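Local coordinates for DUF2235 domain-containing protein (Pseudomonas aeruginosa, PDB 4O5P), which is a phospholipase effector of the type VI secretion system, Tle1, which probably hydrolyses membrane phospholipids with an alpha/beta-hydrolase catalytic domain, at residues A[17-22]-A[410-415]; A[274-279]-A[415-420]; A[332-337]-A[404-409]. All blocks are in the same frame, centred on the assembly; numbering follows the deposited sequence.

Contact 1: residues A[17-22]-A[410-415]; sequences AGRLTY and MYAEAF
Two apolar pairs make the direct contact, Leu20 on Tyr411 and the aliphatic part of Arg19 on Ala412. Leu20 lies over one face of the Tyr411 ring in a CH-pi contact: its CG stands 4.3 Å from the ring centroid, 27° off the normal, and its CD1 comes to 3.8 Å from Tyr411 CD2. The leucine side chain and the tyrosine cross at about a right angle, and both CG and CD1 of the leucine meet the CD2 and CE2 side of the ring. With CG anti to the backbone N (chi1 175°), Tyr411 reaches off the helix toward the loop. Phe447 also meets this ring, its plane turned about 70° from that of the tyrosine, and touches Leu20 as well.

The preceding residue, Arg19, lays its aliphatic part along the methyl of Ala412, with Arg19 CD 3.8 Å and Arg19 CB 4.1 Å from Ala412 CB. The chain is extended from CG to NE, which carries the guanidinium group beyond the alanine; there NH2 is bonded to the carbonyl O of Thr13.

The one polar link found between the segments is a water, weak on one side. It donates to Leu20 O at 2.6 Å and, weakly, to Tyr411 OH at 3.4 Å. The phenol oxygen's stronger partner is the carbonyl O of Gln422, beyond the end of the helix.

The arrangement is loop-on-helix packing: the N-terminal segment between strand 7-10 and helix 24-34 lies across the flank of helix 403-416, whose neighbouring residues Met410 and Ala414 pack on the central sheet of the alpha/beta-hydrolase-type domain.

Contact 2: residues A[274-279]-A[415-420]; sequences IEFLGL and FEAGAP
Phe276 and Ala417 face each other with their CA atoms 6.4 Å apart, where strand 270-280 turns a corner at Glu275 and helix 403-416 is running out. No direct hydrogen bond joins the two backbones.

The contact is made by one methyl group and one ring. Ala417 CB comes within 3.6 Å of Phe276 CD1 and 4.1 Å of Phe276 CB, touching the ortho side of the ring and the root of the side chain together. A chi1 of -175° stands the phenylalanine ring out from the strand toward the helix. The same ring packs against Val332 of the neighbouring strand and against Glu413 and Ala414, one turn back from Ala417.

Beside this apolar patch, the carbonyl O of Glu275 lies 4.1 Å from Ala417 CB. A water donates to Glu275 O at 2.5 Å and makes a weak, long bond of 3.5 Å to Ala417 O, linking the two carbonyls beside the methyl. The Glu275 carboxylate turns back on its own strand, with OE2 bonded to the hydroxyl of Ser273.

Gly418 is the first residue to leave helical angles. With its positive phi (103°), Gly418 N bonded to Phe415 O and Ala419 N probably bonded to Ala414 O, the turn is a Schellman motif, a common C-terminal cap of helices, and it leads the chain off toward Ala419 and Pro420 along strand 225-236. The helix itself, packed on a mostly parallel sheet, fits the layered alpha/beta-hydrolase fold.

Contact 3: residues A[332-337]-A[404-409]; sequences VHLVSC and QIALQH
Ala406 is the first residue of the helix to meet Leu334, which projects from strand 331-336; their CA atoms, 7.1 Å apart, mark the closest approach of the two backbones. One methyl of the leucine, CD1, fits against both the side chain and the backbone of this residue, 3.8 Å from Ala406 CB and 3.6 Å from Ala406 O. The alanine, having only a methyl to place between helix and sheet, lets the helix come close; it also touches Phe280 of the adjoining strand. Leu407 faces away from the strand and packs on helix 91-97, which places helix 403-416 between that helix and the sheet.

His409, one turn after Ala406, takes the second methyl. Leu334 CD2 lies 3.8 Å from His409 ND1 and 3.9 Å from His409 CE1, so the leucine spreads its two branches over successive turns, its side chain oblique to the imidazole. A chi1 near 180° (179°) swings the imidazole away from the histidine's own backbone N and over to the sheet. Both ring nitrogens are bonded: ND1 with the hydroxyl of Tyr375 on strand 370-375, NE2 with the carboxylate of Glu413 a turn further along.

No hydrogen bond crosses between the two segments; on the strand side Leu334 makes every contact within 4.5 Å. The buried imidazole can lie against a methyl because both its nitrogens have partners, which should also fix the rotation of the ring.

The three contacts follow helix 403-416 along its length: contact 3 sits at its start, contact 1 in its last turns and contact 2 at its end, with contact 1 centred about 12 Å from each of the others. Gln408 OE1 ties contact 3 to contact 1 by a probable hydrogen bond of 3.0 Å from Arg19 N. Contacts 2 and 3 reach neighbouring parallel strands, joined by a probable hydrogen bond of 2.8 Å from Leu279 N to Val332 O. Contact 3 lies nearest the centre of the chain, and Leu334 is close to, without touching, a possible Ser237-His379-Asp281 triad, inferred from geometry and family; Asp281 OD1 accepts a bond from Ser336 N.

Contact 1: residues A[17-22]-A[410-415]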
ATOM      1  N   ALA A  17      13.819 -27.252   1.695  1.00 27.40           N
ATOM      2  CA  ALA A  17      13.080 -27.648   0.491  1.00 34.86           C
ATOM      3  C   ALA A  17      11.973 -26.674   0.040  1.00 32.44           C
ATOM      4  O   ALA A  17      11.341 -26.884  -0.998  1.00 31.17           O
ATOM      5  CB  ALA A  17      12.511 -29.053   0.664  1.00 36.89           C
ATOM      6  N   GLY A  18      11.732 -25.616   0.807  1.00 26.92           N
ATOM      7  CA  GLY A  18      10.698 -24.664   0.433  1.00 30.31           C
ATOM      8  C   GLY A  18       9.333 -25.033   0.991  1.00 27.18           C
ATOM      9  O   GLY A  18       9.193 -26.010   1.723  1.00 26.78           O
ATOM     10  N   ARG A  19       8.320 -24.253   0.644  1.00 22.23           N
ATOM     11  CA  ARG A  19       7.000 -24.439   1.217  1.00 20.85           C
ATOM     12  C   ARG A  19       6.029 -24.889   0.152  1.00 25.15           C
ATOM     13  O   ARG A  19       4.828 -25.017   0.422  1.00 22.17           O
ATOM     14  CB  ARG A  19       6.488 -23.142   1.854  1.00 19.26           C
ATOM     15  CG  ARG A  19       7.425 -22.493   2.866  1.00 23.19           C
ATOM     16  CD  ARG A  19       6.685 -21.518   3.775  1.00 20.71           C
ATOM     17  NE  ARG A  19       7.602 -20.705   4.567  1.00 23.02           N
ATOM     18  CZ  ARG A  19       8.061 -21.043   5.767  1.00 23.52           C
ATOM     19  NH1 ARG A  19       7.696 -22.195   6.329  1.00 25.18           N
ATOM     20  NH2 ARG A  19       8.899 -20.240   6.403  1.00 26.99           N
ATOM     21  N   LEU A  20       6.540 -25.121  -1.055  1.00 24.67           N
ATOM     22  CA  LEU A  20       5.673 -25.510  -2.173  1.00 28.91           C
ATOM     23  C   LEU A  20       5.605 -27.029  -2.447  1.00 30.80           C
ATOM     24  O   LEU A  20       4.854 -27.483  -3.319  1.00 30.36           O
ATOM     25  CB  LEU A  20       6.026 -24.728  -3.439  1.00 30.22           C
ATOM     26  CG  LEU A  20       5.211 -23.434  -3.574  1.00 28.91           C
ATOM     27  CD1 LEU A  20       5.700 -22.350  -2.611  1.00 24.22           C
ATOM     28  CD2 LEU A  20       5.204 -22.917  -4.997  1.00 29.24           C
ATOM     29  N   THR A  21       6.369 -27.808  -1.688  1.00 27.91           N
ATOM     30  CA  THR A  21       6.302 -29.264  -1.780  1.00 32.93           C
ATOM     31  C   THR A  21       4.969 -29.747  -1.215  1.00 31.57           C
ATOM     32  O   THR A  21       4.369 -29.075  -0.379  1.00 29.31           O
ATOM     33  CB  THR A  21       7.439 -29.905  -0.990  1.00 33.49           C
ATOM     34  OG1 THR A  21       7.460 -29.348   0.329  1.00 41.06           O
ATOM     35  CG2 THR A  21       8.778 -29.619  -1.660  1.00 35.55           C
ATOM     36  N   TYR A  22       4.491 -30.903  -1.656  1.00 30.92           N
ATOM     37  CA  TYR A  22       3.189 -31.356  -1.174  1.00 31.38           C
ATOM     38  C   TYR A  22       3.037 -32.851  -0.982  1.00 35.79           C
ATOM     39  O   TYR A  22       3.757 -33.647  -1.576  1.00 29.10           O
ATOM     40  CB  TYR A  22       2.067 -30.863  -2.087  1.00 33.98           C
ATOM     41  CG  TYR A  22       2.247 -31.201  -3.543  1.00 34.70           C
ATOM     42  CD1 TYR A  22       1.781 -32.409  -4.069  1.00 34.33           C
ATOM     43  CD2 TYR A  22       2.860 -30.302  -4.401  1.00 33.20           C
ATOM     44  CE1 TYR A  22       1.942 -32.709  -5.411  1.00 31.99           C
ATOM     45  CE2 TYR A  22       3.015 -30.589  -5.743  1.00 34.69           C
ATOM     46  CZ  TYR A  22       2.561 -31.789  -6.242  1.00 31.69           C
ATOM     47  OH  TYR A  22       2.742 -32.045  -7.583  1.00 33.19           O
HETATM   48  N   MSE A 410       3.439 -16.660   2.300  1.00 16.72           N
HETATM   49  CA  MSE A 410       2.063 -16.215   2.227  1.00 17.38           C
HETATM   50  C   MSE A 410       1.304 -17.349   1.585  1.00 20.21           C
HETATM   51  O   MSE A 410       0.206 -17.723   2.035  1.00 18.97           O
HETATM   52  CB  MSE A 410       1.927 -14.917   1.404  1.00 14.59           C
HETATM   53  CG  MSE A 410       0.496 -14.381   1.411  1.00 11.95           C
HETATM   54 SE   MSE A 410      -0.020 -13.760   3.192  1.00 22.33          SE
HETATM   55  CE  MSE A 410       0.786 -12.002   3.069  1.00 13.50           C
ATOM     56  N   TYR A 411       1.948 -17.958   0.587  1.00 19.98           N
ATOM     57  CA  TYR A 411       1.324 -19.040  -0.140  1.00 18.16           C
ATOM     58  C   TYR A 411       0.924 -20.118   0.852  1.00 21.52           C
ATOM     59  O   TYR A 411      -0.238 -20.563   0.874  1.00 22.46           O
ATOM     60  CB  TYR A 411       2.296 -19.588  -1.186  1.00 18.17           C
ATOM     61  CG  TYR A 411       1.787 -20.798  -1.916  1.00 21.29           C
ATOM     62  CD1 TYR A 411       1.039 -20.673  -3.077  1.00 18.44           C
ATOM     63  CD2 TYR A 411       2.067 -22.074  -1.448  1.00 23.84           C
ATOM     64  CE1 TYR A 411       0.580 -21.806  -3.752  1.00 25.47           C
ATOM     65  CE2 TYR A 411       1.618 -23.191  -2.101  1.00 20.83           C
ATOM     66  CZ  TYR A 411       0.876 -23.063  -3.244  1.00 29.02           C
ATOM     67  OH  TYR A 411       0.435 -24.214  -3.871  1.00 25.79           O
ATOM     68  N   ALA A 412       1.865 -20.484   1.725  1.00 20.33           N
ATOM     69  CA  ALA A 412       1.638 -21.625   2.603  1.00 18.80           C
ATOM     70  C   ALA A 412       0.474 -21.294   3.514  1.00 22.82           C
ATOM     71  O   ALA A 412      -0.429 -22.129   3.714  1.00 20.90           O
ATOM     72  CB  ALA A 412       2.891 -21.958   3.411  1.00 19.11           C
ATOM     73  N   GLU A 413       0.454 -20.052   4.007  1.00 20.23           N
ATOM     74  CA  GLU A 413      -0.578 -19.649   4.957  1.00 17.81           C
ATOM     75  C   GLU A 413      -1.908 -19.765   4.250  1.00 22.53           C
ATOM     76  O   GLU A 413      -2.846 -20.371   4.777  1.00 22.75           O
ATOM     77  CB  GLU A 413      -0.364 -18.204   5.447  1.00 18.73           C
ATOM     78  CG  GLU A 413       0.919 -18.011   6.268  1.00 18.27           C
ATOM     79  CD  GLU A 413       0.737 -18.424   7.705  1.00 24.10           C
ATOM     80  OE1 GLU A 413       1.668 -18.173   8.507  1.00 23.03           O
ATOM     81  OE2 GLU A 413      -0.347 -18.982   8.039  1.00 19.67           O
ATOM     82  N   ALA A 414      -1.948 -19.273   3.014  1.00 22.63           N
ATOM     83  CA  ALA A 414      -3.199 -19.214   2.286  1.00 18.96           C
ATOM     84  C   ALA A 414      -3.619 -20.648   1.997  1.00 23.48           C
ATOM     85  O   ALA A 414      -4.794 -21.000   2.134  1.00 23.86           O
ATOM     86  CB  ALA A 414      -3.036 -18.413   1.011  1.00 15.36           C
ATOM     87  N   PHE A 415      -2.648 -21.491   1.663  1.00 23.70           N
ATOM     88  CA  PHE A 415      -2.981 -22.863   1.313  1.00 25.05           C
ATOM     89  C   PHE A 415      -3.562 -23.559   2.548  1.00 25.29           C
ATOM     90  O   PHE A 415      -4.513 -24.352   2.449  1.00 23.54           O
ATOM     91  CB  PHE A 415      -1.749 -23.596   0.769  1.00 22.89           C
ATOM     92  CG  PHE A 415      -2.079 -24.833  -0.015  1.00 25.91           C
ATOM     93  CD1 PHE A 415      -2.319 -24.762  -1.380  1.00 22.13           C
ATOM     94  CD2 PHE A 415      -2.164 -26.071   0.618  1.00 28.75           C
ATOM     95  CE1 PHE A 415      -2.626 -25.901  -2.112  1.00 26.71           C
ATOM     96  CE2 PHE A 415      -2.480 -27.219  -0.107  1.00 25.01           C
ATOM     97  CZ  PHE A 415      -2.714 -27.133  -1.473  1.00 26.66           C
TER
HETATM   98  O   HOH W   1       2.408 -26.849  -2.946  1.00 28.41           O

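Contact 2: residues A[274-279]-A[415-420]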
ATOM      1  N   ILE A 274     -14.667 -13.910   5.010  1.00 21.70           N
ATOM      2  CA  ILE A 274     -13.303 -13.842   4.500  1.00 16.54           C
ATOM      3  C   ILE A 274     -12.510 -14.972   5.166  1.00 17.41           C
ATOM      4  O   ILE A 274     -12.119 -14.867   6.320  1.00 19.85           O
ATOM      5  CB  ILE A 274     -12.648 -12.463   4.765  1.00 17.94           C
ATOM      6  CG1 ILE A 274     -13.337 -11.375   3.926  1.00 21.78           C
ATOM      7  CG2 ILE A 274     -11.148 -12.514   4.442  1.00 17.09           C
ATOM      8  CD1 ILE A 274     -12.854  -9.936   4.213  1.00 19.19           C
ATOM      9  N   GLU A 275     -12.317 -16.068   4.443  1.00 17.68           N
ATOM     10  CA  GLU A 275     -11.568 -17.226   4.939  1.00 17.48           C
ATOM     11  C   GLU A 275     -10.096 -16.878   5.170  1.00 21.16           C
ATOM     12  O   GLU A 275      -9.443 -17.471   6.043  1.00 15.20           O
ATOM     13  CB  GLU A 275     -11.643 -18.358   3.917  1.00 20.15           C
ATOM     14  CG  GLU A 275     -13.033 -18.946   3.704  1.00 19.90           C
ATOM     15  CD  GLU A 275     -13.606 -19.516   4.975  1.00 21.50           C
ATOM     16  OE1 GLU A 275     -13.042 -20.504   5.489  1.00 22.92           O
ATOM     17  OE2 GLU A 275     -14.606 -18.953   5.482  1.00 24.02           O
ATOM     18  N   PHE A 276      -9.574 -15.926   4.388  1.00 16.55           N
ATOM     19  CA  PHE A 276      -8.159 -15.553   4.506  1.00 17.51           C
ATOM     20  C   PHE A 276      -7.875 -14.133   3.994  1.00 19.64           C
ATOM     21  O   PHE A 276      -8.249 -13.775   2.883  1.00 17.68           O
ATOM     22  CB  PHE A 276      -7.278 -16.561   3.753  1.00 18.86           C
ATOM     23  CG  PHE A 276      -5.789 -16.325   3.926  1.00 22.02           C
ATOM     24  CD1 PHE A 276      -5.106 -16.869   5.015  1.00 21.41           C
ATOM     25  CD2 PHE A 276      -5.080 -15.555   3.008  1.00 18.43           C
ATOM     26  CE1 PHE A 276      -3.732 -16.649   5.182  1.00 20.82           C
ATOM     27  CE2 PHE A 276      -3.719 -15.325   3.164  1.00 17.07           C
ATOM     28  CZ  PHE A 276      -3.042 -15.874   4.247  1.00 19.76           C
ATOM     29  N   LEU A 277      -7.209 -13.333   4.821  1.00 17.43           N
ATOM     30  CA  LEU A 277      -6.795 -11.996   4.430  1.00 17.80           C
ATOM     31  C   LEU A 277      -5.262 -11.946   4.534  1.00 15.02           C
ATOM     32  O   LEU A 277      -4.699 -12.028   5.635  1.00 16.79           O
ATOM     33  CB  LEU A 277      -7.445 -10.965   5.361  1.00 14.65           C
ATOM     34  CG  LEU A 277      -7.197  -9.473   5.158  1.00 15.51           C
ATOM     35  CD1 LEU A 277      -7.763  -9.019   3.803  1.00 13.57           C
ATOM     36  CD2 LEU A 277      -7.842  -8.716   6.312  1.00 15.90           C
ATOM     37  N   GLY A 278      -4.585 -11.881   3.392  1.00 15.21           N
ATOM     38  CA  GLY A 278      -3.125 -11.896   3.388  1.00 17.16           C
ATOM     39  C   GLY A 278      -2.562 -10.554   2.962  1.00 15.18           C
ATOM     40  O   GLY A 278      -2.806 -10.104   1.842  1.00 13.48           O
ATOM     41  N   LEU A 279      -1.780  -9.935   3.842  1.00 14.83           N
ATOM     42  CA  LEU A 279      -1.311  -8.572   3.631  1.00 14.62           C
ATOM     43  C   LEU A 279       0.215  -8.439   3.682  1.00 13.52           C
ATOM     44  O   LEU A 279       0.883  -8.997   4.559  1.00 13.12           O
ATOM     45  CB  LEU A 279      -1.919  -7.645   4.675  1.00 13.93           C
ATOM     46  CG  LEU A 279      -3.411  -7.772   4.941  1.00 15.73           C
ATOM     47  CD1 LEU A 279      -3.742  -6.982   6.199  1.00 15.53           C
ATOM     48  CD2 LEU A 279      -4.203  -7.292   3.737  1.00 12.64           C
ATOM     49  N   PHE A 415      -2.648 -21.491   1.663  1.00 23.70           N
ATOM     50  CA  PHE A 415      -2.981 -22.863   1.313  1.00 25.05           C
ATOM     51  C   PHE A 415      -3.562 -23.559   2.548  1.00 25.29           C
ATOM     52  O   PHE A 415      -4.513 -24.352   2.449  1.00 23.54           O
ATOM     53  CB  PHE A 415      -1.749 -23.596   0.769  1.00 22.89           C
ATOM     54  CG  PHE A 415      -2.079 -24.833  -0.015  1.00 25.91           C
ATOM     55  CD1 PHE A 415      -2.319 -24.762  -1.380  1.00 22.13           C
ATOM     56  CD2 PHE A 415      -2.164 -26.071   0.618  1.00 28.75           C
ATOM     57  CE1 PHE A 415      -2.626 -25.901  -2.112  1.00 26.71           C
ATOM     58  CE2 PHE A 415      -2.480 -27.219  -0.107  1.00 25.01           C
ATOM     59  CZ  PHE A 415      -2.714 -27.133  -1.473  1.00 26.66           C
ATOM     60  N   GLU A 416      -3.022 -23.217   3.714  1.00 23.63           N
ATOM     61  CA  GLU A 416      -3.447 -23.849   4.950  1.00 24.57           C
ATOM     62  C   GLU A 416      -4.860 -23.430   5.258  1.00 24.27           C
ATOM     63  O   GLU A 416      -5.612 -24.178   5.894  1.00 22.55           O
ATOM     64  CB  GLU A 416      -2.564 -23.402   6.117  1.00 22.06           C
ATOM     65  CG  GLU A 416      -1.806 -24.500   6.838  1.00 33.21           C
ATOM     66  CD  GLU A 416      -2.657 -25.709   7.178  0.58 28.75           C
ATOM     67  OE1 GLU A 416      -2.806 -26.588   6.305  0.47 27.74           O
ATOM     68  OE2 GLU A 416      -3.162 -25.789   8.318  0.69 34.60           O
ATOM     69  N   ALA A 417      -5.228 -22.228   4.817  1.00 21.93           N
ATOM     70  CA  ALA A 417      -6.518 -21.678   5.218  1.00 23.45           C
ATOM     71  C   ALA A 417      -7.610 -22.039   4.224  1.00 19.11           C
ATOM     72  O   ALA A 417      -8.766 -21.643   4.385  1.00 25.15           O
ATOM     73  CB  ALA A 417      -6.419 -20.158   5.426  1.00 21.06           C
ATOM     74  N   GLY A 418      -7.246 -22.799   3.201  1.00 23.50           N
ATOM     75  CA  GLY A 418      -8.224 -23.319   2.259  1.00 25.40           C
ATOM     76  C   GLY A 418      -8.286 -22.589   0.925  1.00 23.86           C
ATOM     77  O   GLY A 418      -9.229 -22.771   0.164  1.00 20.99           O
ATOM     78  N   ALA A 419      -7.273 -21.781   0.624  1.00 24.39           N
ATOM     79  CA  ALA A 419      -7.255 -21.001  -0.627  1.00 21.25           C
ATOM     80  C   ALA A 419      -7.185 -21.851  -1.903  1.00 24.75           C
ATOM     81  O   ALA A 419      -6.457 -22.843  -1.956  1.00 25.24           O
ATOM     82  CB  ALA A 419      -6.110 -19.978  -0.604  1.00 22.34           C
ATOM     83  N   PRO A 420      -7.943 -21.453  -2.946  1.00 22.25           N
ATOM     84  CA  PRO A 420      -7.939 -22.202  -4.204  1.00 23.22           C
ATOM     85  C   PRO A 420      -6.653 -21.945  -4.962  1.00 23.02           C
ATOM     86  O   PRO A 420      -6.651 -21.170  -5.929  1.00 23.31           O
ATOM     87  CB  PRO A 420      -9.134 -21.612  -4.972  1.00 25.59           C
ATOM     88  CG  PRO A 420      -9.970 -20.932  -3.928  1.00 24.28           C
ATOM     89  CD  PRO A 420      -8.955 -20.384  -2.960  1.00 25.67           C
TER
HETATM   90  O   HOH W   2      -9.430 -19.712   7.179  1.00 24.65           O

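Contact 3: residues A[332-337]-A[404-409]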
ATOM      1  N   VAL A 332      -2.987 -12.814   7.902  1.00 17.30           N
ATOM      2  CA  VAL A 332      -1.535 -12.851   8.034  1.00 15.34           C
ATOM      3  C   VAL A 332      -0.946 -11.556   7.453  1.00 16.86           C
ATOM      4  O   VAL A 332      -1.204 -11.236   6.301  1.00 13.72           O
ATOM      5  CB  VAL A 332      -0.942 -14.040   7.273  1.00 19.73           C
ATOM      6  CG1 VAL A 332       0.583 -13.922   7.228  1.00 18.55           C
ATOM      7  CG2 VAL A 332      -1.394 -15.396   7.900  1.00 16.38           C
ATOM      8  N   HIS A 333      -0.163 -10.820   8.241  1.00 14.37           N
ATOM      9  CA  HIS A 333       0.449  -9.572   7.762  1.00 14.56           C
ATOM     10  C   HIS A 333       1.969  -9.649   7.866  1.00 14.98           C
ATOM     11  O   HIS A 333       2.515  -9.715   8.952  1.00 13.37           O
ATOM     12  CB  HIS A 333      -0.032  -8.401   8.617  1.00 15.05           C
ATOM     13  CG  HIS A 333       0.322  -7.048   8.071  1.00 14.53           C
ATOM     14  ND1 HIS A 333       0.399  -5.928   8.870  1.00 13.84           N
ATOM     15  CD2 HIS A 333       0.573  -6.624   6.808  1.00 15.70           C
ATOM     16  CE1 HIS A 333       0.681  -4.872   8.126  1.00 12.12           C
ATOM     17  NE2 HIS A 333       0.796  -5.266   6.870  1.00 14.70           N
ATOM     18  N   LEU A 334       2.640  -9.616   6.727  1.00 14.46           N
ATOM     19  CA  LEU A 334       4.081  -9.656   6.664  1.00 13.40           C
ATOM     20  C   LEU A 334       4.536  -8.223   6.463  1.00 14.53           C
ATOM     21  O   LEU A 334       4.085  -7.567   5.518  1.00 14.85           O
ATOM     22  CB  LEU A 334       4.498 -10.517   5.467  1.00 15.75           C
ATOM     23  CG  LEU A 334       3.903 -11.928   5.450  1.00 14.20           C
ATOM     24  CD1 LEU A 334       4.468 -12.734   4.308  1.00 15.41           C
ATOM     25  CD2 LEU A 334       4.122 -12.653   6.801  1.00 10.20           C
ATOM     26  N   VAL A 335       5.422  -7.743   7.342  1.00 14.06           N
ATOM     27  CA  VAL A 335       5.862  -6.346   7.316  1.00 14.40           C
ATOM     28  C   VAL A 335       7.376  -6.180   7.137  1.00 13.98           C
ATOM     29  O   VAL A 335       8.155  -7.038   7.544  1.00 15.64           O
ATOM     30  CB  VAL A 335       5.388  -5.580   8.586  1.00 14.08           C
ATOM     31  CG1 VAL A 335       3.885  -5.840   8.846  1.00 13.05           C
ATOM     32  CG2 VAL A 335       6.186  -5.999   9.806  1.00 10.38           C
ATOM     33  N   SER A 336       7.782  -5.070   6.513  1.00 13.14           N
ATOM     34  CA  SER A 336       9.194  -4.726   6.302  1.00 10.73           C
ATOM     35  C   SER A 336       9.807  -4.104   7.557  1.00 14.70           C
ATOM     36  O   SER A 336       9.212  -3.203   8.147  1.00 17.08           O
ATOM     37  CB  SER A 336       9.285  -3.733   5.133  1.00 12.71           C
ATOM     38  OG  SER A 336      10.503  -3.001   5.136  1.00 13.31           O
ATOM     39  N   CYS A 337      10.987  -4.572   7.971  1.00 14.50           N
ATOM     40  CA  CYS A 337      11.697  -3.977   9.104  1.00 13.39           C
ATOM     41  C   CYS A 337      12.565  -2.777   8.722  1.00 12.95           C
ATOM     42  O   CYS A 337      12.881  -1.937   9.570  1.00 15.08           O
ATOM     43  CB  CYS A 337      12.613  -5.020   9.755  1.00 16.36           C
ATOM     44  SG  CYS A 337      11.732  -6.329  10.568  1.00 16.10           S
ATOM     45  N   GLN A 404      10.872 -13.393  -2.558  1.00 18.39           N
ATOM     46  CA  GLN A 404      10.424 -14.766  -2.787  1.00 18.50           C
ATOM     47  C   GLN A 404      10.160 -15.542  -1.504  1.00 18.62           C
ATOM     48  O   GLN A 404       9.431 -16.541  -1.534  1.00 18.52           O
ATOM     49  CB  GLN A 404      11.415 -15.525  -3.687  1.00 18.16           C
ATOM     50  CG  GLN A 404      11.542 -14.938  -5.107  1.00 16.70           C
ATOM     51  CD  GLN A 404      10.298 -15.157  -5.960  1.00 21.73           C
ATOM     52  OE1 GLN A 404       9.574 -14.210  -6.299  1.00 19.31           O
ATOM     53  NE2 GLN A 404      10.053 -16.409  -6.326  1.00 23.21           N
ATOM     54  N   ILE A 405      10.725 -15.102  -0.378  1.00 19.25           N
ATOM     55  CA  ILE A 405      10.512 -15.856   0.869  1.00 17.73           C
ATOM     56  C   ILE A 405       9.119 -15.549   1.402  1.00 19.79           C
ATOM     57  O   ILE A 405       8.275 -16.452   1.580  1.00 17.63           O
ATOM     58  CB  ILE A 405      11.593 -15.539   1.957  1.00 19.27           C
ATOM     59  CG1 ILE A 405      13.003 -15.718   1.398  1.00 18.92           C
ATOM     60  CG2 ILE A 405      11.402 -16.412   3.192  1.00 18.54           C
ATOM     61  CD1 ILE A 405      13.317 -17.140   0.958  1.00 19.28           C
ATOM     62  N   ALA A 406       8.868 -14.263   1.630  1.00 19.90           N
ATOM     63  CA  ALA A 406       7.538 -13.813   2.030  1.00 17.12           C
ATOM     64  C   ALA A 406       6.468 -14.404   1.109  1.00 17.18           C
ATOM     65  O   ALA A 406       5.419 -14.853   1.579  1.00 20.30           O
ATOM     66  CB  ALA A 406       7.466 -12.309   2.035  1.00 17.19           C
ATOM     67  N   LEU A 407       6.745 -14.436  -0.194  1.00 19.38           N
ATOM     68  CA  LEU A 407       5.784 -14.994  -1.161  1.00 18.81           C
ATOM     69  C   LEU A 407       5.438 -16.433  -0.792  1.00 18.42           C
ATOM     70  O   LEU A 407       4.252 -16.792  -0.623  1.00 19.05           O
ATOM     71  CB  LEU A 407       6.363 -14.944  -2.578  1.00 18.15           C
ATOM     72  CG  LEU A 407       5.674 -15.780  -3.653  1.00 16.22           C
ATOM     73  CD1 LEU A 407       4.285 -15.223  -3.953  1.00 17.92           C
ATOM     74  CD2 LEU A 407       6.512 -15.785  -4.896  1.00 17.97           C
ATOM     75  N   GLN A 408       6.466 -17.251  -0.621  1.00 14.50           N
ATOM     76  CA  GLN A 408       6.207 -18.644  -0.290  1.00 21.26           C
ATOM     77  C   GLN A 408       5.466 -18.722   1.038  1.00 19.84           C
ATOM     78  O   GLN A 408       4.509 -19.512   1.200  1.00 19.85           O
ATOM     79  CB  GLN A 408       7.506 -19.455  -0.267  1.00 21.76           C
ATOM     80  CG  GLN A 408       8.026 -19.799  -1.661  1.00 14.76           C
ATOM     81  CD  GLN A 408       8.956 -21.013  -1.673  1.00 23.20           C
ATOM     82  OE1 GLN A 408       9.183 -21.651  -0.642  1.00 20.72           O
ATOM     83  NE2 GLN A 408       9.500 -21.336  -2.850  1.00 23.85           N
ATOM     84  N   HIS A 409       5.853 -17.856   1.965  1.00 15.33           N
ATOM     85  CA  HIS A 409       5.259 -17.931   3.284  1.00 20.39           C
ATOM     86  C   HIS A 409       3.766 -17.667   3.116  1.00 21.40           C
ATOM     87  O   HIS A 409       2.925 -18.413   3.656  1.00 19.61           O
ATOM     88  CB  HIS A 409       5.932 -16.937   4.240  1.00 17.98           C
ATOM     89  CG  HIS A 409       5.368 -16.934   5.627  1.00 20.45           C
ATOM     90  ND1 HIS A 409       5.833 -16.089   6.613  1.00 17.64           N
ATOM     91  CD2 HIS A 409       4.375 -17.665   6.196  1.00 18.79           C
ATOM     92  CE1 HIS A 409       5.146 -16.295   7.724  1.00 17.24           C
ATOM     93  NE2 HIS A 409       4.251 -17.240   7.495  1.00 19.43           N
TER